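Long-range contacts in MgGH51 (Meripilus giganteus, PDB 6ZPY), which probably hydrolyses terminal alpha-L-arabinofuranosyl residues from arabinose-containing plant polysaccharides, as a glycoside hydrolase of family 51: residues 76-81 with 250-255; 91-96 with 177-182; 112-117 with 161-166; 225-230 with 269-274. All coordinates share one frame; numbering follows the deposited sequence. Where two conformers were deposited one is given.

Contacts 2 and 3 are each an antiparallel strand pair; contact 2 lies in one sheet of a beta sandwich and contact 3 in the other, and the two meet where V178 CG2 lies 4.1 Å from L116 CD2. Contact 1 joins a loop of this sandwich to the catalytic barrel, and its L252 CD2 reaches 3.9 Å from F117 CE1 of contact 3. Contact 4 lies inside the barrel and is linked to contact 1 by a salt bridge, R254 NH2 to E273 OE2 at 2.9 Å. It is also the contact beside the bound arabinofuranose, with G230 CA 3.6 Å from O2 of the sugar. Contact 2 is remote from that site, its nearest atoms about 21 Å from those of contact 4.

Contact 1: residues 76-81 with 250-255; sequences NALPNS and SLLDRP
The methyl group of A77 lies against L252 O and the D253-R254 peptide, with A77 CB 3.4 Å from L252 O and 3.5 Å from D253 C. The ring of P255 closes in beside it, its CD 4.1 Å from A77 CB. Alanine suits the spot because its single methyl is already in contact with the opposing backbone, which leaves little room in that direction for a longer side chain. L78 adds a longer, branched apolar side chain. Its CG stands anti to the carbonyl carbon (chi1 -64°), which spreads the two methyls along the 251-254 turn: L78 CD1 comes 4.2 Å from L252 CD2, and L78 CD2 lies 3.8 Å from R254 O. M194 of strand 189-198 touches both leucines as well as L251.

The polar part contains no direct hydrogen bond between the segments. A water donates to both carbonyls, 2.6 Å from A77 O and 2.7 Å from P255 O, while P255 CA sends a CA-H...O contact to A77 O at 3.4 Å. Just ahead of the first segment, S75 OG is hydrogen-bonded to L252 O. The second segment keeps its own shape through an ST turn, S250 OG accepting from L252 N.

The chemistry is therefore that of a seam between two parts of the fold, matched by shape: apolar groups lie against backbone, and a shared water reconciles two acceptors that could not bond each other.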
# COMPACT_ATOMS: atom_id res chain seq x y z
N ASN A 76 -12.26 -25.24 -6.21
CA ASN A 76 -12.14 -25.60 -4.77
C ASN A 76 -11.91 -24.36 -3.91
O ASN A 76 -12.39 -24.30 -2.76
CB ASN A 76 -11.00 -26.61 -4.56
CG ASN A 76 -11.42 -27.99 -4.96
OD1 ASN A 76 -12.56 -28.23 -5.31
ND2 ASN A 76 -10.48 -28.91 -4.98
N ALA A 77 -11.19 -23.38 -4.45
CA ALA A 77 -10.87 -22.13 -3.72
C ALA A 77 -12.09 -21.23 -3.56
O ALA A 77 -12.04 -20.38 -2.70
CB ALA A 77 -9.77 -21.40 -4.44
N LEU A 78 -13.07 -21.38 -4.43
CA LEU A 78 -14.27 -20.52 -4.43
C LEU A 78 -15.52 -21.39 -4.30
O LEU A 78 -16.25 -21.62 -5.25
CB LEU A 78 -14.26 -19.72 -5.73
CG LEU A 78 -13.11 -18.74 -5.88
CD1 LEU A 78 -13.22 -18.02 -7.21
CD2 LEU A 78 -13.05 -17.76 -4.73
N PRO A 79 -15.77 -21.91 -3.09
CA PRO A 79 -16.84 -22.88 -2.89
C PRO A 79 -18.23 -22.22 -2.94
O PRO A 79 -19.24 -22.92 -3.02
CB PRO A 79 -16.59 -23.39 -1.48
CG PRO A 79 -15.79 -22.31 -0.82
CD PRO A 79 -14.92 -21.75 -1.90
N ASN A 80 -18.27 -20.91 -2.85
CA ASN A 80 -19.55 -20.19 -2.77
C ASN A 80 -19.95 -19.66 -4.13
O ASN A 80 -19.13 -19.15 -4.86
CB ASN A 80 -19.46 -19.06 -1.75
CG ASN A 80 -19.25 -19.52 -0.34
OD1 ASN A 80 -19.68 -20.62 0.05
ND2 ASN A 80 -18.60 -18.70 0.47
N SER A 81 -21.27 -19.67 -4.38
CA SER A 81 -21.87 -19.11 -5.59
C SER A 81 -22.99 -18.17 -5.16
O SER A 81 -23.63 -18.39 -4.12
CB SER A 81 -22.39 -20.16 -6.50
OG SER A 81 -21.36 -21.02 -6.96
N SER A 250 -4.21 -18.37 -11.10
CA SER A 250 -5.55 -17.97 -11.56
C SER A 250 -6.33 -17.39 -10.38
O SER A 250 -6.27 -17.95 -9.31
CB SER A 250 -6.27 -19.19 -12.11
OG SER A 250 -7.63 -18.87 -12.39
N LEU A 251 -7.14 -16.38 -10.64
CA LEU A 251 -8.04 -15.87 -9.57
C LEU A 251 -8.99 -16.98 -9.12
O LEU A 251 -9.38 -16.98 -7.98
CB LEU A 251 -8.80 -14.66 -10.05
CG LEU A 251 -7.95 -13.46 -10.47
CD1 LEU A 251 -8.91 -12.33 -10.82
CD2 LEU A 251 -7.02 -13.04 -9.36
N LEU A 252 -9.32 -17.93 -9.98
CA LEU A 252 -10.20 -19.05 -9.55
C LEU A 252 -9.60 -19.78 -8.38
O LEU A 252 -10.34 -20.39 -7.63
CB LEU A 252 -10.46 -20.07 -10.64
CG LEU A 252 -11.40 -19.62 -11.75
CD1 LEU A 252 -11.46 -20.69 -12.85
CD2 LEU A 252 -12.78 -19.33 -11.17
N ASP A 253 -8.28 -19.75 -8.26
CA ASP A 253 -7.60 -20.65 -7.31
C ASP A 253 -7.10 -19.88 -6.10
O ASP A 253 -6.39 -20.46 -5.28
CB ASP A 253 -6.51 -21.40 -8.04
CG ASP A 253 -7.07 -22.34 -9.10
OD1 ASP A 253 -8.14 -22.96 -8.83
OD2 ASP A 253 -6.42 -22.48 -10.14
N ARG A 254 -7.52 -18.65 -5.93
CA ARG A 254 -7.11 -17.83 -4.77
C ARG A 254 -8.26 -17.81 -3.79
O ARG A 254 -9.31 -17.22 -4.07
CB ARG A 254 -6.72 -16.42 -5.20
CG ARG A 254 -5.58 -16.41 -6.20
CD ARG A 254 -5.11 -14.99 -6.43
NE ARG A 254 -4.20 -14.93 -7.58
CZ ARG A 254 -3.64 -13.82 -7.99
NH1 ARG A 254 -3.71 -12.72 -7.26
NH2 ARG A 254 -2.95 -13.85 -9.12
N PRO A 255 -8.13 -18.46 -2.61
CA PRO A 255 -9.27 -18.58 -1.72
C PRO A 255 -9.62 -17.32 -0.94
O PRO A 255 -10.70 -17.21 -0.39
CB PRO A 255 -8.87 -19.68 -0.74
CG PRO A 255 -7.36 -19.59 -0.75
CD PRO A 255 -6.98 -19.32 -2.21
O HOH W 1 -12.44 -19.30 -0.37

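Contact 2: residues 91-96 with 177-182; sequences SGRVGF and FVTIDG
G92 O is held by two donors from the opposing chain: G182 N gives it a hydrogen bond of 2.7 Å, and D181 CA adds a weaker CA-H...O contact. From there the antiparallel ladder runs on through the hydrogen-bonded pairs V94 with I180 and F96 with V178.

On one face R93 does most of the work. Its CG lies anti to the backbone N (chi1 -178°) and the chain runs extended over T179, whose CG2 sits above one face of the guanidinium. The far end makes a cation-pi contact with F177, R93 CZ standing 4.5 Å from the ring centroid and only 8° off the normal. Because the two planes are 71° apart, NH2 points down onto the ring centre; it also bonds Q135 OE1. R93 NE, 2.8 Å from a water, shares that water with T179 OG1. A long, planar cation suits this place, where it must pack and bond at once.

On the other face F96 and V178 lie side by side, V178 CB being 3.9 Å from the F96 ring centroid in a CH-pi contact. Glycine suits position 95, because G95 CA is 3.1 Å from V178 O and a CB would collide with that oxygen.

Strand 93-98 runs between strands 57-60 and 174-181, and strand 129-136 follows beyond the latter. F96 meets F84 and F192 of the facing sheet edge-to-face, while D181 OD1 caps A184 N in helix 182-185.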
# COMPACT_ATOMS: atom_id res chain seq x y z
N SER A 91 -41.28 -10.34 -15.10
CA SER A 91 -41.22 -9.56 -16.34
C SER A 91 -40.14 -8.50 -16.18
O SER A 91 -39.75 -8.17 -15.06
CB SER A 91 -42.59 -8.96 -16.65
OG SER A 91 -42.94 -8.08 -15.61
N GLY A 92 -39.76 -7.94 -17.29
CA GLY A 92 -38.95 -6.72 -17.32
C GLY A 92 -37.53 -7.03 -16.88
O GLY A 92 -36.97 -8.01 -17.23
N ARG A 93 -36.94 -6.09 -16.21
CA ARG A 93 -35.51 -6.10 -15.90
C ARG A 93 -35.37 -6.76 -14.54
O ARG A 93 -35.80 -6.17 -13.56
CB ARG A 93 -35.06 -4.64 -15.94
CG ARG A 93 -33.60 -4.43 -15.68
CD ARG A 93 -33.27 -2.96 -15.72
NE ARG A 93 -31.84 -2.83 -15.81
CZ ARG A 93 -31.03 -2.29 -14.89
NH1 ARG A 93 -31.49 -1.83 -13.73
NH2 ARG A 93 -29.73 -2.21 -15.14
N VAL A 94 -34.78 -7.93 -14.50
CA VAL A 94 -34.54 -8.65 -13.22
C VAL A 94 -33.04 -8.99 -13.14
O VAL A 94 -32.46 -9.37 -14.15
CB VAL A 94 -35.43 -9.89 -13.11
CG1 VAL A 94 -35.13 -10.68 -11.84
CG2 VAL A 94 -36.92 -9.52 -13.19
N GLY A 95 -32.47 -8.85 -11.96
CA GLY A 95 -31.03 -9.12 -11.85
C GLY A 95 -30.52 -8.69 -10.53
O GLY A 95 -31.20 -8.87 -9.54
N PHE A 96 -29.31 -8.14 -10.54
CA PHE A 96 -28.66 -7.75 -9.29
C PHE A 96 -27.55 -6.76 -9.59
O PHE A 96 -27.10 -6.63 -10.70
CB PHE A 96 -28.15 -8.96 -8.51
CG PHE A 96 -27.36 -9.92 -9.35
CD1 PHE A 96 -25.99 -9.76 -9.48
CD2 PHE A 96 -27.94 -10.96 -10.04
CE1 PHE A 96 -25.26 -10.63 -10.27
CE2 PHE A 96 -27.23 -11.80 -10.86
CZ PHE A 96 -25.86 -11.67 -10.94
N PHE A 177 -24.18 -3.93 -12.72
CA PHE A 177 -25.39 -4.75 -12.78
C PHE A 177 -25.22 -5.94 -13.73
O PHE A 177 -24.45 -5.93 -14.66
CB PHE A 177 -26.62 -3.93 -13.16
CG PHE A 177 -26.66 -3.46 -14.58
CD1 PHE A 177 -27.07 -4.30 -15.60
CD2 PHE A 177 -26.31 -2.18 -14.91
CE1 PHE A 177 -27.15 -3.85 -16.91
CE2 PHE A 177 -26.40 -1.71 -16.21
CZ PHE A 177 -26.80 -2.56 -17.21
N VAL A 178 -26.05 -6.94 -13.43
CA VAL A 178 -26.31 -8.11 -14.28
C VAL A 178 -27.81 -8.25 -14.35
O VAL A 178 -28.44 -8.29 -13.28
CB VAL A 178 -25.65 -9.37 -13.71
CG1 VAL A 178 -25.90 -10.54 -14.61
CG2 VAL A 178 -24.15 -9.15 -13.49
N THR A 179 -28.32 -8.37 -15.57
CA THR A 179 -29.77 -8.52 -15.73
C THR A 179 -30.08 -9.52 -16.83
O THR A 179 -29.30 -9.72 -17.78
CB THR A 179 -30.48 -7.19 -16.02
OG1 THR A 179 -29.99 -6.64 -17.22
CG2 THR A 179 -30.39 -6.18 -14.90
N ILE A 180 -31.27 -10.10 -16.67
CA ILE A 180 -31.93 -10.83 -17.77
C ILE A 180 -33.37 -10.35 -17.88
O ILE A 180 -33.84 -9.61 -17.03
CB ILE A 180 -31.87 -12.35 -17.57
CG1 ILE A 180 -32.59 -12.81 -16.31
CG2 ILE A 180 -30.44 -12.85 -17.58
CD1 ILE A 180 -32.72 -14.27 -16.16
N ASP A 181 -33.99 -10.81 -18.95
CA ASP A 181 -35.42 -10.52 -19.17
C ASP A 181 -36.20 -11.37 -18.14
O ASP A 181 -36.03 -12.61 -18.09
CB ASP A 181 -35.81 -10.86 -20.60
CG ASP A 181 -37.29 -10.56 -20.80
OD1 ASP A 181 -38.06 -11.45 -20.60
OD2 ASP A 181 -37.61 -9.40 -20.99
N GLY A 182 -37.06 -10.73 -17.37
CA GLY A 182 -37.80 -11.41 -16.31
C GLY A 182 -38.77 -12.44 -16.85
O GLY A 182 -38.98 -13.45 -16.17
O HOH W 2 -40.01 -9.33 -19.85
O HOH W 3 -30.29 -3.91 -17.88

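Contact 3: residues 112-117 with 161-166; sequences YKASLF and LELHPT. With NAG (2-acetamido-2-deoxy-beta-D-glucopyranose), chain E; NAG (2-acetamido-2-deoxy-beta-D-glucopyranose), chain B.
Y112 with L163 and A114 with L161 are hydrogen-bonded antiparallel pairs, with the non-hydrogen-bonded pair K113 and E162 between them; the Y112 N to L163 O bond, 3.0 Å, is nearly straight at 174°.

Y112, A114, L161 and L163 put their side chains on the face that looks toward strand 129-136, where apolar residues suit the sandwich interior. A114 CB meets L163 CD1 at 4.1 Å. The Y112 ring has L163 O at its edge, in plane, and P165 crosses it at about a right angle, P165 CG 3.8 Å from Y112 CE1. The phenol is fixed at its far end, since Y112 OH bonds K105 O and D107 N.

On the outer face K113 and E162 lie side by side, both extended beyond CG. Their charges do not touch: K113 NZ is 4.7 Å from E162 OE2. Strand 157-163 is at the border of its sheet, and E162 N turns to a glycan instead of another strand, donating to O5 at 3.1 Å and O6 at 3.2 Å of the chain E NAG. E162 OE1 lies 3.7 Å from C5 of the next NAG, joined through O4 of the first. An alanine here removes the carboxylate, which would probably leave K113 without a nearby opposite charge and the second sugar less closely flanked, freer to shift.

The chemistry implies two faces of different character: the interior one is mainly apolar, with the Y112 hydroxyl satisfied at its far end, whereas the outer one presents a backbone N-H and the E162 side chain to the glycan, with K113 alongside E162.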
# COMPACT_ATOMS: atom_id res chain seq x y z
N TYR A 112 -14.10 -0.59 -19.62
CA TYR A 112 -14.10 -1.51 -18.47
C TYR A 112 -14.18 -2.92 -19.00
O TYR A 112 -14.75 -3.20 -20.06
CB TYR A 112 -15.27 -1.22 -17.54
CG TYR A 112 -15.30 0.16 -16.95
CD1 TYR A 112 -15.65 1.26 -17.71
CD2 TYR A 112 -14.99 0.38 -15.63
CE1 TYR A 112 -15.66 2.52 -17.17
CE2 TYR A 112 -15.02 1.63 -15.05
CZ TYR A 112 -15.35 2.73 -15.84
OH TYR A 112 -15.42 3.98 -15.30
N LYS A 113 -13.61 -3.82 -18.22
CA LYS A 113 -13.66 -5.26 -18.53
C LYS A 113 -14.48 -5.93 -17.43
O LYS A 113 -14.07 -5.96 -16.28
CB LYS A 113 -12.26 -5.85 -18.59
CG LYS A 113 -11.48 -5.37 -19.80
CD LYS A 113 -10.19 -6.10 -20.08
CE LYS A 113 -9.54 -5.58 -21.36
NZ LYS A 113 -8.15 -6.03 -21.51
N ALA A 114 -15.64 -6.45 -17.80
CA ALA A 114 -16.53 -7.20 -16.92
C ALA A 114 -16.35 -8.68 -17.20
O ALA A 114 -16.29 -9.09 -18.37
CB ALA A 114 -17.95 -6.77 -17.14
N SER A 115 -16.44 -9.46 -16.14
CA SER A 115 -16.48 -10.90 -16.35
C SER A 115 -17.21 -11.56 -15.19
O SER A 115 -17.35 -11.00 -14.11
CB SER A 115 -15.08 -11.47 -16.54
OG SER A 115 -14.30 -11.24 -15.38
N LEU A 116 -17.62 -12.77 -15.47
CA LEU A 116 -18.28 -13.60 -14.46
C LEU A 116 -18.29 -15.02 -14.96
O LEU A 116 -18.09 -15.28 -16.14
CB LEU A 116 -19.69 -13.06 -14.19
CG LEU A 116 -20.67 -13.03 -15.37
CD1 LEU A 116 -21.25 -14.40 -15.67
CD2 LEU A 116 -21.80 -12.05 -15.08
N PHE A 117 -18.54 -15.92 -14.03
CA PHE A 117 -18.83 -17.31 -14.37
C PHE A 117 -20.28 -17.61 -13.99
O PHE A 117 -20.77 -17.12 -13.01
CB PHE A 117 -17.91 -18.26 -13.60
CG PHE A 117 -16.48 -18.22 -14.07
CD1 PHE A 117 -15.66 -17.20 -13.64
CD2 PHE A 117 -15.97 -19.25 -14.82
CE1 PHE A 117 -14.34 -17.18 -14.03
CE2 PHE A 117 -14.64 -19.24 -15.20
CZ PHE A 117 -13.83 -18.21 -14.79
N LEU A 161 -17.10 -9.34 -21.11
CA LEU A 161 -17.71 -8.24 -21.90
C LEU A 161 -17.06 -6.92 -21.53
O LEU A 161 -16.95 -6.61 -20.35
CB LEU A 161 -19.24 -8.17 -21.72
CG LEU A 161 -20.00 -9.41 -22.18
CD1 LEU A 161 -21.43 -9.39 -21.60
CD2 LEU A 161 -20.07 -9.45 -23.68
N GLU A 162 -16.71 -6.15 -22.54
CA GLU A 162 -16.25 -4.79 -22.33
C GLU A 162 -17.44 -3.87 -22.12
O GLU A 162 -18.58 -4.14 -22.61
CB GLU A 162 -15.34 -4.35 -23.48
CG GLU A 162 -14.03 -5.16 -23.51
CD GLU A 162 -12.99 -4.72 -24.53
OE1 GLU A 162 -13.36 -3.91 -25.42
OE2 GLU A 162 -11.81 -5.13 -24.40
N LEU A 163 -17.20 -2.77 -21.43
CA LEU A 163 -18.23 -1.76 -21.16
C LEU A 163 -17.71 -0.39 -21.51
O LEU A 163 -16.63 0.04 -21.07
CB LEU A 163 -18.66 -1.80 -19.72
CG LEU A 163 -19.47 -3.02 -19.34
CD1 LEU A 163 -19.64 -3.08 -17.84
CD2 LEU A 163 -20.79 -3.08 -20.06
N HIS A 164 -18.53 0.32 -22.27
CA HIS A 164 -18.23 1.69 -22.73
C HIS A 164 -19.32 2.63 -22.26
O HIS A 164 -20.42 2.62 -22.83
CB HIS A 164 -18.13 1.74 -24.26
CG HIS A 164 -17.13 0.80 -24.85
ND1 HIS A 164 -15.78 1.06 -24.81
CD2 HIS A 164 -17.29 -0.36 -25.52
CE1 HIS A 164 -15.14 0.08 -25.43
NE2 HIS A 164 -16.05 -0.79 -25.90
N PRO A 165 -19.09 3.46 -21.24
CA PRO A 165 -20.15 4.35 -20.79
C PRO A 165 -20.53 5.37 -21.85
O PRO A 165 -19.71 5.91 -22.54
CB PRO A 165 -19.56 5.06 -19.59
CG PRO A 165 -18.48 4.12 -19.11
CD PRO A 165 -17.89 3.52 -20.37
N THR A 166 -21.82 5.67 -21.90
CA THR A 166 -22.34 6.72 -22.81
C THR A 166 -22.13 8.10 -22.23
O THR A 166 -22.21 9.07 -22.97
CB THR A 166 -23.80 6.47 -23.13
OG1 THR A 166 -24.53 6.52 -21.90
CG2 THR A 166 -24.00 5.19 -23.91
C1 NAG E . -19.12 -6.22 -25.70
C2 NAG E . -18.58 -5.09 -26.59
C3 NAG E . -17.78 -5.66 -27.72
C4 NAG E . -16.68 -6.59 -27.15
C5 NAG E . -17.31 -7.66 -26.25
C6 NAG E . -16.28 -8.60 -25.62
C7 NAG E . -20.10 -3.24 -26.53
C8 NAG E . -21.36 -2.67 -27.13
N2 NAG E . -19.69 -4.34 -27.09
O3 NAG E . -17.16 -4.64 -28.47
O4 NAG E . -16.09 -7.26 -28.26
O5 NAG E . -18.02 -6.99 -25.21
O6 NAG E . -15.36 -7.80 -24.89
O7 NAG E . -19.55 -2.69 -25.55
C1 NAG B . -14.67 -7.21 -28.15
C2 NAG B . -14.03 -8.28 -29.02
C3 NAG B . -12.51 -8.16 -28.98
C4 NAG B . -12.10 -6.79 -29.40
C5 NAG B . -12.83 -5.75 -28.55
C6 NAG B . -12.49 -4.39 -29.09
C7 NAG B . -15.53 -10.22 -29.12
C8 NAG B . -15.77 -11.59 -28.51
N2 NAG B . -14.46 -9.63 -28.63
O3 NAG B . -11.97 -9.08 -29.91
O4 NAG B . -10.70 -6.58 -29.24
O5 NAG B . -14.26 -5.94 -28.62
O6 NAG B . -12.89 -4.42 -30.46
O7 NAG B . -16.25 -9.68 -29.96

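Contact 4: residues 225-230 with 269-274; sequences FRFPGG and LGLLEY. With AHR (alpha-L-arabinofuranose), chain F.
F227 and Y274 form the tight part of this contact. F227 CD2 lies over the centre of the Y274 ring, 3.5 Å from Y274 CD2, while the two planes are inclined at 42° with centroids 4.5 Å apart, an oblique arrangement of the rings. The CG of F227 sits between the backbone N and the carbonyl carbon (chi1 80°), which swings the ring toward the helix. L271 meets the same ring at its edge, in plane, with L271 CD1 3.7 Å from F227 CE2. On its other face Y274 carries L269 CG, and it is therefore clamped on both sides. F225 crosses it at about a right angle, F225 CE1 being 3.7 Å from Y274 CD1. Aromatic side chains suit these buried positions: F225 and F227 reach across from the strand, and the Y274 ring is broad enough to meet both. A serine in place of Y274 would probably open a gap between F227 and L269 and leave the F227 ring freer to turn.

The looser side lies toward P228, which follows a cis peptide bond: P228 CB is 4.3 Å from Y274 OH, and beyond it G229 and G230 make no contact with 269-274 and lead toward the arabinofuranose. R226, alternating with the two phenylalanines, points the other way and forms salt bridges with E347 and E429, the latter a residue that also bonds the sugar.

Strand 224-227 is flanked in the parallel barrel sheet by 20-21 and 284-289, and helix 271-281 packs outside it; F278, one turn beyond Y274, touches F225 and F227, and L271 reaches F318 of helix 306-320.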
# COMPACT_ATOMS: atom_id res chain seq x y z
N PHE A 225 9.44 -0.90 -1.40
CA PHE A 225 8.07 -1.18 -1.01
C PHE A 225 8.13 -2.34 -0.01
O PHE A 225 8.49 -3.48 -0.41
CB PHE A 225 7.32 -1.54 -2.28
CG PHE A 225 5.83 -1.61 -2.18
CD1 PHE A 225 5.20 -2.77 -1.77
CD2 PHE A 225 5.08 -0.51 -2.54
CE1 PHE A 225 3.82 -2.86 -1.81
CE2 PHE A 225 3.70 -0.59 -2.55
CZ PHE A 225 3.07 -1.76 -2.17
N ARG A 226 7.82 -2.03 1.22
CA ARG A 226 7.75 -3.06 2.28
C ARG A 226 6.37 -3.68 2.21
O ARG A 226 5.37 -2.94 2.22
CB ARG A 226 7.96 -2.37 3.62
CG ARG A 226 8.06 -3.31 4.82
CD ARG A 226 7.74 -2.56 6.13
NE ARG A 226 7.70 -3.52 7.21
CZ ARG A 226 6.94 -3.39 8.28
NH1 ARG A 226 6.29 -2.27 8.51
NH2 ARG A 226 6.90 -4.39 9.15
N PHE A 227 6.26 -4.98 2.22
CA PHE A 227 4.96 -5.64 2.06
C PHE A 227 5.14 -7.09 2.45
O PHE A 227 6.27 -7.60 2.48
CB PHE A 227 4.50 -5.54 0.60
CG PHE A 227 5.14 -6.54 -0.29
CD1 PHE A 227 6.48 -6.43 -0.61
CD2 PHE A 227 4.42 -7.61 -0.80
CE1 PHE A 227 7.09 -7.42 -1.34
CE2 PHE A 227 5.03 -8.58 -1.57
CZ PHE A 227 6.37 -8.48 -1.84
N PRO A 228 4.07 -7.87 2.71
CA PRO A 228 2.69 -7.45 2.70
C PRO A 228 2.16 -7.02 4.03
O PRO A 228 0.98 -6.78 4.20
CB PRO A 228 2.01 -8.71 2.22
CG PRO A 228 2.78 -9.81 2.93
CD PRO A 228 4.20 -9.32 2.79
N GLY A 229 3.03 -6.81 5.01
CA GLY A 229 2.65 -6.23 6.31
C GLY A 229 3.82 -6.25 7.28
O GLY A 229 4.83 -6.85 6.93
N GLY A 230 3.70 -5.57 8.41
CA GLY A 230 2.42 -5.11 8.91
C GLY A 230 1.57 -6.20 9.50
O GLY A 230 1.78 -7.38 9.25
N LEU A 269 -4.69 -8.92 -5.25
CA LEU A 269 -3.38 -8.24 -5.18
C LEU A 269 -2.45 -9.22 -4.49
O LEU A 269 -2.43 -9.28 -3.26
CB LEU A 269 -3.52 -6.94 -4.40
CG LEU A 269 -2.23 -6.20 -4.12
CD1 LEU A 269 -1.51 -5.89 -5.42
CD2 LEU A 269 -2.50 -4.94 -3.32
N GLY A 270 -1.80 -10.05 -5.31
CA GLY A 270 -0.94 -11.14 -4.80
C GLY A 270 0.50 -10.94 -5.20
O GLY A 270 0.91 -9.90 -5.66
N LEU A 271 1.29 -11.91 -4.82
CA LEU A 271 2.75 -11.74 -4.88
C LEU A 271 3.18 -11.31 -6.27
O LEU A 271 4.07 -10.45 -6.35
CB LEU A 271 3.44 -13.01 -4.42
CG LEU A 271 4.97 -12.94 -4.36
CD1 LEU A 271 5.45 -11.76 -3.50
CD2 LEU A 271 5.50 -14.23 -3.75
N LEU A 272 2.66 -11.92 -7.33
CA LEU A 272 3.15 -11.54 -8.67
C LEU A 272 2.73 -10.11 -9.00
O LEU A 272 3.48 -9.38 -9.62
CB LEU A 272 2.68 -12.53 -9.73
CG LEU A 272 3.35 -12.31 -11.09
CD1 LEU A 272 4.85 -12.55 -11.01
CD2 LEU A 272 2.72 -13.20 -12.14
N GLU A 273 1.52 -9.71 -8.61
CA GLU A 273 1.08 -8.34 -8.90
C GLU A 273 1.94 -7.33 -8.15
O GLU A 273 2.29 -6.32 -8.72
CB GLU A 273 -0.41 -8.14 -8.57
CG GLU A 273 -1.35 -8.95 -9.48
CD GLU A 273 -1.49 -10.44 -9.11
OE1 GLU A 273 -1.16 -10.78 -7.92
OE2 GLU A 273 -1.95 -11.24 -9.96
N TYR A 274 2.31 -7.62 -6.93
CA TYR A 274 3.25 -6.75 -6.18
C TYR A 274 4.57 -6.63 -6.97
O TYR A 274 5.06 -5.53 -7.23
CB TYR A 274 3.56 -7.30 -4.79
CG TYR A 274 2.48 -7.11 -3.76
CD1 TYR A 274 2.16 -5.84 -3.33
CD2 TYR A 274 1.86 -8.18 -3.16
CE1 TYR A 274 1.28 -5.64 -2.28
CE2 TYR A 274 0.94 -7.98 -2.15
CZ TYR A 274 0.64 -6.72 -1.70
OH TYR A 274 -0.26 -6.54 -0.70
O5 AHR F . 0.44 0.85 10.26
C5 AHR F . -0.57 0.17 11.09
C4 AHR F . -0.08 -0.91 12.07
O4 AHR F . 0.93 -0.37 12.98
C3 AHR F . 0.69 -2.02 11.42
O3 AHR F . -0.04 -3.04 10.79
C2 AHR F . 1.57 -2.59 12.60
O2 AHR F . 2.68 -3.31 12.04
C1 AHR F . 1.83 -1.37 13.51
O1 AHR F . 1.24 -1.83 14.77